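Local coordinates for protein alpha-14 giardin (Giardia lamblia, PDB 3CHJ) that binds calcium, probably binds phospholipid in a calcium-dependent way as an annexin, and may serve as a structural element linking the membrane bilayer to the underlying axoneme, at residues T178-W189 / A219-G227; R157-D168 / R191-D200. One frame throughout, in Å; residues are numbered along the deposited sequence.

Contact 1: T178-W189 / A219-G227; sequences TKGVKKDEVSTW and AGVEDEFQG. With CA (calcium ion), chain B.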
loop_
_atom_site.group_PDB
_atom_site.type_symbol
_atom_site.label_atom_id
_atom_site.label_comp_id
_atom_site.label_asym_id
_atom_site.label_seq_id
_atom_site.Cartn_x
_atom_site.Cartn_y
_atom_site.Cartn_z
ATOM N N THR A 178 -1.595 -6.029 -29.434
ATOM C CA THR A 178 -1.067 -7.382 -29.664
ATOM C C THR A 178 -1.307 -8.311 -28.478
ATOM O O THR A 178 -1.108 -7.917 -27.312
ATOM C CB THR A 178 0.441 -7.364 -29.939
ATOM O OG1 THR A 178 1.122 -6.822 -28.790
ATOM C CG2 THR A 178 0.779 -6.515 -31.168
ATOM N N LYS A 179 -1.726 -9.542 -28.769
ATOM C CA LYS A 179 -1.928 -10.553 -27.739
ATOM C C LYS A 179 -0.595 -10.943 -27.102
ATOM O O LYS A 179 0.343 -11.349 -27.794
ATOM C CB LYS A 179 -2.619 -11.783 -28.330
ATOM C CG LYS A 179 -3.069 -12.806 -27.306
ATOM C CD LYS A 179 -3.579 -14.070 -27.990
ATOM C CE LYS A 179 -4.953 -13.839 -28.614
ATOM N NZ LYS A 179 -5.473 -15.047 -29.327
ATOM N N GLY A 180 -0.513 -10.792 -25.783
ATOM C CA GLY A 180 0.706 -11.116 -25.038
ATOM C C GLY A 180 1.739 -9.994 -25.102
ATOM O O GLY A 180 1.693 -9.144 -25.998
ATOM N N VAL A 181 2.668 -9.978 -24.146
ATOM C CA VAL A 181 3.741 -8.988 -24.144
ATOM C C VAL A 181 4.834 -9.469 -25.087
ATOM O O VAL A 181 5.524 -10.453 -24.795
ATOM C CB VAL A 181 4.332 -8.776 -22.721
ATOM C CG1 VAL A 181 5.461 -7.766 -22.747
ATOM C CG2 VAL A 181 3.229 -8.346 -21.731
ATOM N N LYS A 182 4.968 -8.787 -26.217
ATOM C CA LYS A 182 6.025 -9.085 -27.182
ATOM C C LYS A 182 7.368 -8.546 -26.695
ATOM O O LYS A 182 7.419 -7.648 -25.855
ATOM C CB LYS A 182 5.675 -8.523 -28.567
ATOM C CG LYS A 182 4.286 -8.921 -29.080
ATOM C CD LYS A 182 4.116 -10.428 -29.159
ATOM C CE LYS A 182 2.828 -10.795 -29.871
ATOM N NZ LYS A 182 2.622 -12.277 -29.867
ATOM N N LYS A 183 8.454 -9.095 -27.235
ATOM C CA LYS A 183 9.798 -8.718 -26.803
ATOM C C LYS A 183 10.072 -7.215 -26.896
ATOM O O LYS A 183 10.731 -6.645 -26.019
ATOM C CB LYS A 183 10.861 -9.522 -27.573
ATOM C CG LYS A 183 10.684 -9.509 -29.089
ATOM C CD LYS A 183 11.905 -10.077 -29.820
ATOM C CE LYS A 183 11.832 -9.766 -31.306
ATOM N NZ LYS A 183 11.579 -8.319 -31.554
ATOM N N ASP A 184 9.549 -6.581 -27.946
ATOM C CA ASP A 184 9.769 -5.159 -28.210
ATOM C C ASP A 184 8.867 -4.286 -27.340
ATOM O O ASP A 184 9.044 -3.066 -27.277
ATOM C CB ASP A 184 9.500 -4.843 -29.692
ATOM C CG ASP A 184 8.039 -5.061 -30.083
ATOM O OD1 ASP A 184 7.565 -6.210 -29.978
ATOM O OD2 ASP A 184 7.363 -4.089 -30.509
ATOM N N GLU A 185 7.906 -4.920 -26.666
ATOM C CA GLU A 185 6.943 -4.203 -25.832
ATOM C C GLU A 185 7.350 -4.100 -24.359
ATOM O O GLU A 185 6.829 -3.248 -23.633
ATOM C CB GLU A 185 5.564 -4.855 -25.955
ATOM C CG GLU A 185 5.065 -4.815 -27.418
ATOM C CD GLU A 185 3.831 -5.642 -27.709
ATOM O OE1 GLU A 185 3.297 -6.331 -26.813
ATOM O OE2 GLU A 185 3.387 -5.608 -28.882
ATOM N N VAL A 186 8.276 -4.956 -23.928
ATOM C CA VAL A 186 8.688 -4.983 -22.515
ATOM C C VAL A 186 9.146 -3.601 -22.086
ATOM O O VAL A 186 8.675 -3.049 -21.078
ATOM C CB VAL A 186 9.814 -6.015 -22.256
ATOM C CG1 VAL A 186 10.342 -5.899 -20.835
ATOM C CG2 VAL A 186 9.306 -7.425 -22.510
ATOM N N SER A 187 10.055 -3.022 -22.873
ATOM C CA SER A 187 10.590 -1.708 -22.570
ATOM C C SER A 187 9.531 -0.609 -22.474
ATOM O O SER A 187 9.627 0.259 -21.620
ATOM C CB SER A 187 11.696 -1.333 -23.569
ATOM O OG SER A 187 11.172 -1.189 -24.869
ATOM N N THR A 188 8.527 -0.636 -23.350
ATOM C CA THR A 188 7.449 0.361 -23.312
ATOM C C THR A 188 6.692 0.314 -21.979
ATOM O O THR A 188 6.461 1.341 -21.318
ATOM C CB THR A 188 6.464 0.101 -24.459
ATOM O OG1 THR A 188 7.184 0.157 -25.707
ATOM C CG2 THR A 188 5.324 1.097 -24.462
ATOM N N TRP A 189 6.298 -0.890 -21.596
ATOM C CA TRP A 189 5.514 -1.035 -20.377
ATOM C C TRP A 189 6.299 -0.605 -19.145
ATOM O O TRP A 189 5.764 0.052 -18.248
ATOM C CB TRP A 189 5.065 -2.472 -20.206
ATOM C CG TRP A 189 3.918 -2.905 -21.098
ATOM C CD1 TRP A 189 3.966 -3.835 -22.097
ATOM C CD2 TRP A 189 2.555 -2.455 -21.033
ATOM N NE1 TRP A 189 2.714 -4.010 -22.650
ATOM C CE2 TRP A 189 1.840 -3.144 -22.044
ATOM C CE3 TRP A 189 1.876 -1.518 -20.235
ATOM C CZ2 TRP A 189 0.461 -2.946 -22.254
ATOM C CZ3 TRP A 189 0.510 -1.304 -20.447
ATOM C CH2 TRP A 189 -0.183 -2.014 -21.460
ATOM N N ALA A 219 -8.070 -0.427 -19.138
ATOM C CA ALA A 219 -8.666 -1.563 -19.834
ATOM C C ALA A 219 -7.640 -2.295 -20.709
ATOM O O ALA A 219 -7.685 -3.521 -20.829
ATOM C CB ALA A 219 -9.876 -1.094 -20.661
ATOM N N GLY A 220 -6.714 -1.528 -21.309
ATOM C CA GLY A 220 -5.618 -2.087 -22.095
ATOM C C GLY A 220 -4.670 -2.921 -21.241
ATOM O O GLY A 220 -4.182 -3.952 -21.673
ATOM N N VAL A 221 -4.439 -2.479 -20.008
ATOM C CA VAL A 221 -3.641 -3.262 -19.050
ATOM C C VAL A 221 -4.300 -4.606 -18.803
ATOM O O VAL A 221 -3.636 -5.653 -18.803
ATOM C CB VAL A 221 -3.446 -2.497 -17.717
ATOM C CG1 VAL A 221 -2.972 -3.452 -16.612
ATOM C CG2 VAL A 221 -2.448 -1.353 -17.913
ATOM N N GLU A 222 -5.634 -4.578 -18.631
ATOM C CA GLU A 222 -6.387 -5.791 -18.377
ATOM C C GLU A 222 -6.272 -6.738 -19.569
ATOM O O GLU A 222 -6.087 -7.926 -19.378
ATOM C CB GLU A 222 -7.857 -5.465 -18.070
ATOM C CG GLU A 222 -8.052 -4.726 -16.744
ATOM C CD GLU A 222 -9.183 -3.682 -16.720
ATOM O OE1 GLU A 222 -10.260 -3.890 -17.352
ATOM O OE2 GLU A 222 -8.986 -2.633 -16.041
ATOM N N ASP A 223 -6.335 -6.201 -20.789
ATOM C CA ASP A 223 -6.192 -7.015 -22.000
ATOM C C ASP A 223 -4.834 -7.707 -22.019
ATOM O O ASP A 223 -4.732 -8.895 -22.330
ATOM C CB ASP A 223 -6.322 -6.170 -23.272
ATOM C CG ASP A 223 -7.725 -5.657 -23.507
ATOM O OD1 ASP A 223 -8.670 -6.110 -22.830
ATOM O OD2 ASP A 223 -7.877 -4.784 -24.384
ATOM N N GLU A 224 -3.801 -6.953 -21.656
ATOM C CA GLU A 224 -2.405 -7.369 -21.884
ATOM C C GLU A 224 -1.877 -8.390 -20.888
ATOM O O GLU A 224 -1.070 -9.263 -21.247
ATOM C CB GLU A 224 -1.479 -6.142 -21.898
ATOM C CG GLU A 224 0.010 -6.452 -22.176
ATOM C CD GLU A 224 0.334 -6.697 -23.656
ATOM O OE1 GLU A 224 -0.474 -7.326 -24.378
ATOM O OE2 GLU A 224 1.413 -6.273 -24.104
ATOM N N PHE A 225 -2.297 -8.249 -19.640
ATOM C CA PHE A 225 -1.674 -8.985 -18.551
ATOM C C PHE A 225 -2.650 -9.900 -17.858
ATOM O O PHE A 225 -3.857 -9.716 -17.952
ATOM C CB PHE A 225 -1.126 -8.001 -17.525
ATOM C CG PHE A 225 -0.028 -7.103 -18.050
ATOM C CD1 PHE A 225 1.245 -7.620 -18.273
ATOM C CD2 PHE A 225 -0.261 -5.754 -18.317
ATOM C CE1 PHE A 225 2.296 -6.789 -18.749
ATOM C CE2 PHE A 225 0.775 -4.919 -18.795
ATOM C CZ PHE A 225 2.057 -5.454 -19.017
ATOM N N GLN A 226 -2.099 -10.884 -17.156
ATOM C CA GLN A 226 -2.874 -11.761 -16.292
ATOM C C GLN A 226 -2.152 -11.991 -14.967
ATOM O O GLN A 226 -0.987 -11.618 -14.810
ATOM C CB GLN A 226 -3.177 -13.102 -16.985
ATOM C CG GLN A 226 -1.953 -13.995 -17.116
ATOM C CD GLN A 226 -2.306 -15.287 -17.808
ATOM O OE1 GLN A 226 -2.570 -15.293 -19.014
ATOM N NE2 GLN A 226 -2.356 -16.378 -17.046
ATOM N N GLY A 227 -2.834 -12.605 -14.005
ATOM C CA GLY A 227 -2.192 -12.956 -12.749
ATOM C C GLY A 227 -1.614 -11.749 -12.026
ATOM O O GLY A 227 -2.191 -10.649 -12.081
HETATM CA CA CA B . 0.889 -6.916 -26.428
HETATM O O HOH W 1 -2.469 -10.552 -23.729
#
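Glu224 reaches from the end of helix 217-224 to a calcium ion held by residues 178-185, a calcium site of the annexin type in which a glycine-containing segment is completed by a distant acidic residue. The Glu224 carboxylate is bidentate, OE1 and OE2 each 2.5 Å from the calcium ion. Thr178 O and OG1, Gly180 O, Glu185 OE1 and Ala175 O supply the other ligands. With CG anti to the backbone N (chi1 -178°) and a bend at chi2, the Glu224 side chain crosses the indole of Trp189 at a slant, CG 3.5 Å from Trp189 CZ2. Trp189 NE1 then meets Glu224 OE2 on its anti side at 3.0 Å, the N-H...O angle 152°, so this oxygen serves both metal and indole. Phe225 stands T-shaped to Trp189: its CZ-CE2 edge points at one indole face, the planes 66° apart. Val181 CG2 touches Phe225 CE1 at 3.5 Å. A water joins Gly180 N to the carbonyl oxygens of Asp223 and Glu224. Glu185 is positioned by its own segment: Lys182 N donates to OE1 from above the carboxylate plane, while Thr178 OG1 donates to the syn lone pair of Glu185 OE2 at 2.6 Å.

Contact 2: R157-D168 / R191-D200; sequences RIPRDTHELEED and RIFATYTRAD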
loop_
_atom_site.group_PDB
_atom_site.type_symbol
_atom_site.label_atom_id
_atom_site.label_comp_id
_atom_site.label_asym_id
_atom_site.label_seq_id
_atom_site.Cartn_x
_atom_site.Cartn_y
_atom_site.Cartn_z
ATOM N N ARG A 157 11.610 8.648 -11.024
ATOM C CA ARG A 157 10.546 9.119 -11.890
ATOM C C ARG A 157 10.856 10.560 -12.265
ATOM O O ARG A 157 10.893 11.440 -11.405
ATOM C CB ARG A 157 9.202 9.011 -11.177
ATOM C CG ARG A 157 8.744 7.569 -10.997
ATOM C CD ARG A 157 7.410 7.508 -10.289
ATOM N NE ARG A 157 7.068 6.112 -10.002
ATOM C CZ ARG A 157 6.503 5.270 -10.866
ATOM N NH1 ARG A 157 6.130 5.666 -12.079
ATOM N NH2 ARG A 157 6.257 4.006 -10.494
ATOM N N ILE A 158 11.095 10.786 -13.549
ATOM C CA ILE A 158 11.568 12.090 -14.018
ATOM C C ILE A 158 10.618 12.699 -15.062
ATOM O O ILE A 158 10.071 11.964 -15.887
ATOM C CB ILE A 158 13.040 12.022 -14.555
ATOM C CG1 ILE A 158 13.151 11.296 -15.916
ATOM C CG2 ILE A 158 14.004 11.454 -13.484
ATOM C CD1 ILE A 158 12.611 9.865 -16.017
ATOM N N PRO A 159 10.408 14.033 -15.010
ATOM C CA PRO A 159 9.515 14.691 -15.970
ATOM C C PRO A 159 9.920 14.536 -17.428
ATOM O O PRO A 159 11.105 14.402 -17.750
ATOM C CB PRO A 159 9.558 16.166 -15.545
ATOM C CG PRO A 159 9.969 16.129 -14.106
ATOM C CD PRO A 159 10.958 15.004 -14.046
ATOM N N ARG A 160 8.909 14.538 -18.295
ATOM C CA ARG A 160 9.068 14.359 -19.736
ATOM C C ARG A 160 8.260 15.432 -20.427
ATOM O O ARG A 160 7.333 15.990 -19.835
ATOM C CB ARG A 160 8.497 13.015 -20.174
ATOM C CG ARG A 160 9.367 11.865 -19.867
ATOM C CD ARG A 160 8.550 10.607 -20.020
ATOM N NE ARG A 160 9.423 9.439 -20.102
ATOM C CZ ARG A 160 9.921 8.798 -19.059
ATOM N NH1 ARG A 160 9.645 9.192 -17.816
ATOM N NH2 ARG A 160 10.712 7.757 -19.266
ATOM N N ASP A 161 8.583 15.705 -21.684
ATOM C CA ASP A 161 7.772 16.643 -22.463
ATOM C C ASP A 161 6.655 15.939 -23.232
ATOM O O ASP A 161 6.642 14.704 -23.353
ATOM C CB ASP A 161 8.642 17.515 -23.382
ATOM C CG ASP A 161 9.511 16.706 -24.324
ATOM O OD1 ASP A 161 9.031 15.708 -24.914
ATOM O OD2 ASP A 161 10.697 17.083 -24.488
ATOM N N THR A 162 5.703 16.731 -23.736
ATOM C CA THR A 162 4.552 16.192 -24.443
ATOM C C THR A 162 4.946 15.331 -25.648
ATOM O O THR A 162 4.297 14.326 -25.930
ATOM C CB THR A 162 3.567 17.311 -24.823
ATOM O OG1 THR A 162 3.175 17.994 -23.627
ATOM C CG2 THR A 162 2.330 16.765 -25.514
ATOM N N HIS A 163 6.015 15.709 -26.360
ATOM C CA HIS A 163 6.490 14.909 -27.499
ATOM C C HIS A 163 6.805 13.461 -27.112
ATOM O O HIS A 163 6.425 12.530 -27.823
ATOM C CB HIS A 163 7.711 15.550 -28.186
ATOM C CG HIS A 163 8.238 14.759 -29.354
ATOM N ND1 HIS A 163 7.581 14.687 -30.563
ATOM C CD2 HIS A 163 9.353 14.000 -29.490
ATOM C CE1 HIS A 163 8.264 13.917 -31.392
ATOM N NE2 HIS A 163 9.345 13.487 -30.766
ATOM N N GLU A 164 7.492 13.292 -25.988
ATOM C CA GLU A 164 7.843 11.956 -25.507
ATOM C C GLU A 164 6.588 11.167 -25.144
ATOM O O GLU A 164 6.502 9.979 -25.423
ATOM C CB GLU A 164 8.794 12.051 -24.313
ATOM C CG GLU A 164 10.132 12.726 -24.640
ATOM C CD GLU A 164 10.950 13.060 -23.395
ATOM O OE1 GLU A 164 10.816 14.186 -22.834
ATOM O OE2 GLU A 164 11.748 12.195 -22.985
ATOM N N LEU A 165 5.606 11.854 -24.569
ATOM C CA LEU A 165 4.326 11.219 -24.248
ATOM C C LEU A 165 3.599 10.784 -25.499
ATOM O O LEU A 165 3.042 9.689 -25.532
ATOM C CB LEU A 165 3.440 12.129 -23.397
ATOM C CG LEU A 165 3.543 11.992 -21.878
ATOM C CD1 LEU A 165 4.960 12.214 -21.402
ATOM C CD2 LEU A 165 2.586 12.977 -21.207
ATOM N N GLU A 166 3.598 11.633 -26.534
ATOM C CA GLU A 166 2.991 11.252 -27.811
ATOM C C GLU A 166 3.643 10.000 -28.407
ATOM O O GLU A 166 2.946 9.112 -28.907
ATOM C CB GLU A 166 3.033 12.405 -28.827
ATOM C CG GLU A 166 2.293 13.680 -28.403
ATOM C CD GLU A 166 0.771 13.612 -28.569
ATOM O OE1 GLU A 166 0.241 12.552 -28.985
ATOM O OE2 GLU A 166 0.106 14.640 -28.279
ATOM N N GLU A 167 4.978 9.922 -28.344
ATOM C CA GLU A 167 5.706 8.758 -28.838
ATOM C C GLU A 167 5.351 7.497 -28.053
ATOM O O GLU A 167 5.079 6.459 -28.643
ATOM C CB GLU A 167 7.211 8.993 -28.747
ATOM C CG GLU A 167 7.759 10.072 -29.669
ATOM C CD GLU A 167 9.258 10.298 -29.448
ATOM O OE1 GLU A 167 9.670 10.604 -28.305
ATOM O OE2 GLU A 167 10.030 10.171 -30.423
ATOM N N ASP A 168 5.380 7.598 -26.723
ATOM C CA ASP A 168 5.042 6.453 -25.869
ATOM C C ASP A 168 3.584 6.038 -25.995
ATOM O O ASP A 168 3.259 4.859 -25.827
ATOM C CB ASP A 168 5.356 6.755 -24.409
ATOM C CG ASP A 168 6.834 6.787 -24.134
ATOM O OD1 ASP A 168 7.618 6.261 -24.970
ATOM O OD2 ASP A 168 7.205 7.336 -23.077
ATOM N N ARG A 191 9.078 1.397 -19.008
ATOM C CA ARG A 191 9.402 2.809 -19.034
ATOM C C ARG A 191 8.222 3.653 -18.527
ATOM O O ARG A 191 8.382 4.520 -17.672
ATOM C CB ARG A 191 9.837 3.234 -20.444
ATOM C CG ARG A 191 10.154 4.714 -20.530
ATOM C CD ARG A 191 10.735 5.145 -21.885
ATOM N NE ARG A 191 9.816 4.948 -23.003
ATOM C CZ ARG A 191 9.853 3.917 -23.839
ATOM N NH1 ARG A 191 10.774 2.981 -23.697
ATOM N NH2 ARG A 191 8.973 3.830 -24.825
ATOM N N ILE A 192 7.024 3.369 -19.042
ATOM C CA ILE A 192 5.876 4.175 -18.658
ATOM C C ILE A 192 5.529 3.946 -17.188
ATOM O O ILE A 192 5.433 4.893 -16.393
ATOM C CB ILE A 192 4.667 3.870 -19.546
ATOM C CG1 ILE A 192 4.965 4.299 -21.004
ATOM C CG2 ILE A 192 3.445 4.606 -19.016
ATOM C CD1 ILE A 192 3.966 3.746 -22.020
ATOM N N PHE A 193 5.349 2.686 -16.813
ATOM C CA PHE A 193 4.804 2.430 -15.490
ATOM C C PHE A 193 5.817 2.565 -14.365
ATOM O O PHE A 193 5.432 2.882 -13.217
ATOM C CB PHE A 193 4.091 1.075 -15.454
ATOM C CG PHE A 193 2.741 1.100 -16.125
ATOM C CD1 PHE A 193 2.629 1.131 -17.526
ATOM C CD2 PHE A 193 1.568 1.120 -15.359
ATOM C CE1 PHE A 193 1.371 1.189 -18.142
ATOM C CE2 PHE A 193 0.313 1.177 -15.981
ATOM C CZ PHE A 193 0.209 1.196 -17.342
ATOM N N ALA A 194 7.103 2.392 -14.681
ATOM C CA ALA A 194 8.132 2.535 -13.645
ATOM C C ALA A 194 8.744 3.925 -13.547
ATOM O O ALA A 194 9.212 4.303 -12.466
ATOM C CB ALA A 194 9.246 1.511 -13.825
ATOM N N THR A 195 8.777 4.667 -14.665
ATOM C CA THR A 195 9.552 5.923 -14.707
ATOM C C THR A 195 8.750 7.207 -14.957
ATOM O O THR A 195 9.298 8.311 -14.827
ATOM C CB THR A 195 10.776 5.864 -15.683
ATOM O OG1 THR A 195 10.352 6.101 -17.033
ATOM C CG2 THR A 195 11.498 4.524 -15.598
ATOM N N TYR A 196 7.467 7.086 -15.304
ATOM C CA TYR A 196 6.666 8.320 -15.453
ATOM C C TYR A 196 6.375 8.961 -14.100
ATOM O O TYR A 196 6.159 8.278 -13.089
ATOM C CB TYR A 196 5.333 8.045 -16.154
ATOM C CG TYR A 196 5.358 8.195 -17.658
ATOM C CD1 TYR A 196 6.411 7.702 -18.420
ATOM C CD2 TYR A 196 4.278 8.810 -18.327
ATOM C CE1 TYR A 196 6.406 7.829 -19.823
ATOM C CE2 TYR A 196 4.284 8.940 -19.693
ATOM C CZ TYR A 196 5.351 8.454 -20.431
ATOM O OH TYR A 196 5.314 8.592 -21.804
ATOM N N THR A 197 6.378 10.288 -14.074
ATOM C CA THR A 197 5.806 11.013 -12.958
ATOM C C THR A 197 4.282 10.888 -12.918
ATOM O O THR A 197 3.636 10.550 -13.936
ATOM C CB THR A 197 6.152 12.526 -13.028
ATOM O OG1 THR A 197 5.590 13.078 -14.223
ATOM C CG2 THR A 197 7.666 12.733 -13.052
ATOM N N ARG A 198 3.700 11.200 -11.762
ATOM C CA ARG A 198 2.242 11.226 -11.625
ATOM C C ARG A 198 1.611 12.175 -12.652
ATOM O O ARG A 198 0.648 11.808 -13.314
ATOM C CB ARG A 198 1.826 11.612 -10.211
ATOM C CG ARG A 198 0.342 11.967 -10.078
ATOM C CD ARG A 198 -0.184 11.886 -8.647
ATOM N NE ARG A 198 -0.046 10.545 -8.074
ATOM C CZ ARG A 198 0.846 10.236 -7.140
ATOM N NH1 ARG A 198 1.661 11.170 -6.652
ATOM N NH2 ARG A 198 0.911 8.997 -6.659
ATOM N N ALA A 199 2.181 13.373 -12.798
ATOM C CA ALA A 199 1.604 14.359 -13.723
ATOM C C ALA A 199 1.639 13.859 -15.157
ATOM O O ALA A 199 0.635 13.950 -15.892
ATOM C CB ALA A 199 2.343 15.692 -13.604
ATOM N N ASP A 200 2.783 13.309 -15.567
ATOM C CA ASP A 200 2.907 12.749 -16.920
ATOM C C ASP A 200 2.030 11.519 -17.148
ATOM O O ASP A 200 1.496 11.332 -18.239
ATOM C CB ASP A 200 4.357 12.447 -17.274
ATOM C CG ASP A 200 5.183 13.707 -17.463
ATOM O OD1 ASP A 200 4.558 14.782 -17.651
ATOM O OD2 ASP A 200 6.432 13.613 -17.437
HETATM O O HOH W 2 7.486 11.420 -16.612
#
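Arg157 and Arg160 bind the C-terminal end of helix 186-195 through hydrogen bonds. The extended chain of Arg157 lays its guanidinium against the last carbonyls: NH1 and NH2 grip Phe193 O end-on, Arg157 NH1 also meets Tyr196 O at 2.8 Å on a lone pair in the carbonyl plane, and Ala194 O sits over one guanidinium face. Arg160 NH2 donates to Thr195 OG1 at 2.8 Å, tilted out of the guanidinium plane, and that hydroxyl in turn donates to Arg191 O. The backbone N of Arg160 reaches the syn lone pair of Asp200 OD2, an oxygen that also takes a bond from a water shared with Ile158 O and Thr197 N. Asp168 gives one oxygen to a salt bridge and the other to a hydroxyl. Arg191 NE and NH2 both reach Asp168 OD1 from above the same face of the carboxylate, NH2 at 2.8 Å; Tyr196 OH donates to the anti lone pair of Asp168 OD2 at 2.6 Å. In packing, Tyr196 CE1 lies against one face of the Arg160 guanidinium, toward its rim, the two planes 26° apart, and Leu165 CD1 approaches Tyr196 CE2 at 3.8 Å. Two helix starts flank the contact: Asp161 and Glu164 form a capping box, and Thr197, the N-cap of helix 198-211, accepts from Asp200 N through OG1. The turn between helices 186-195 and 198-211 is thus bound to the start of helix 162-177, within the all-helical fold of an annexin.

How the contacts relate
From the N terminus, the segment 157-168 leads into helix 162-177, whose end runs into the calcium-binding segment 178-189. Helix 186-195 then carries the chain from contact 1 to contact 2, where 191-200 returns to 157-168 and closes a loop with 22 residues between. Helices 198-211 and 217-224 follow before 219-227 comes back to 178-189, closing contact 1 over 29 intervening residues. The segments alternate, so the two loops cross. Contact 2 joins the start of helix 162-177 to the turn between helices 186-195 and 198-211; contact 1 joins the opposite end of helix 186-195 to helix 217-224. Their centres lie about 18 Å apart, and Val221 CG2 packs on Phe193 CZ between them.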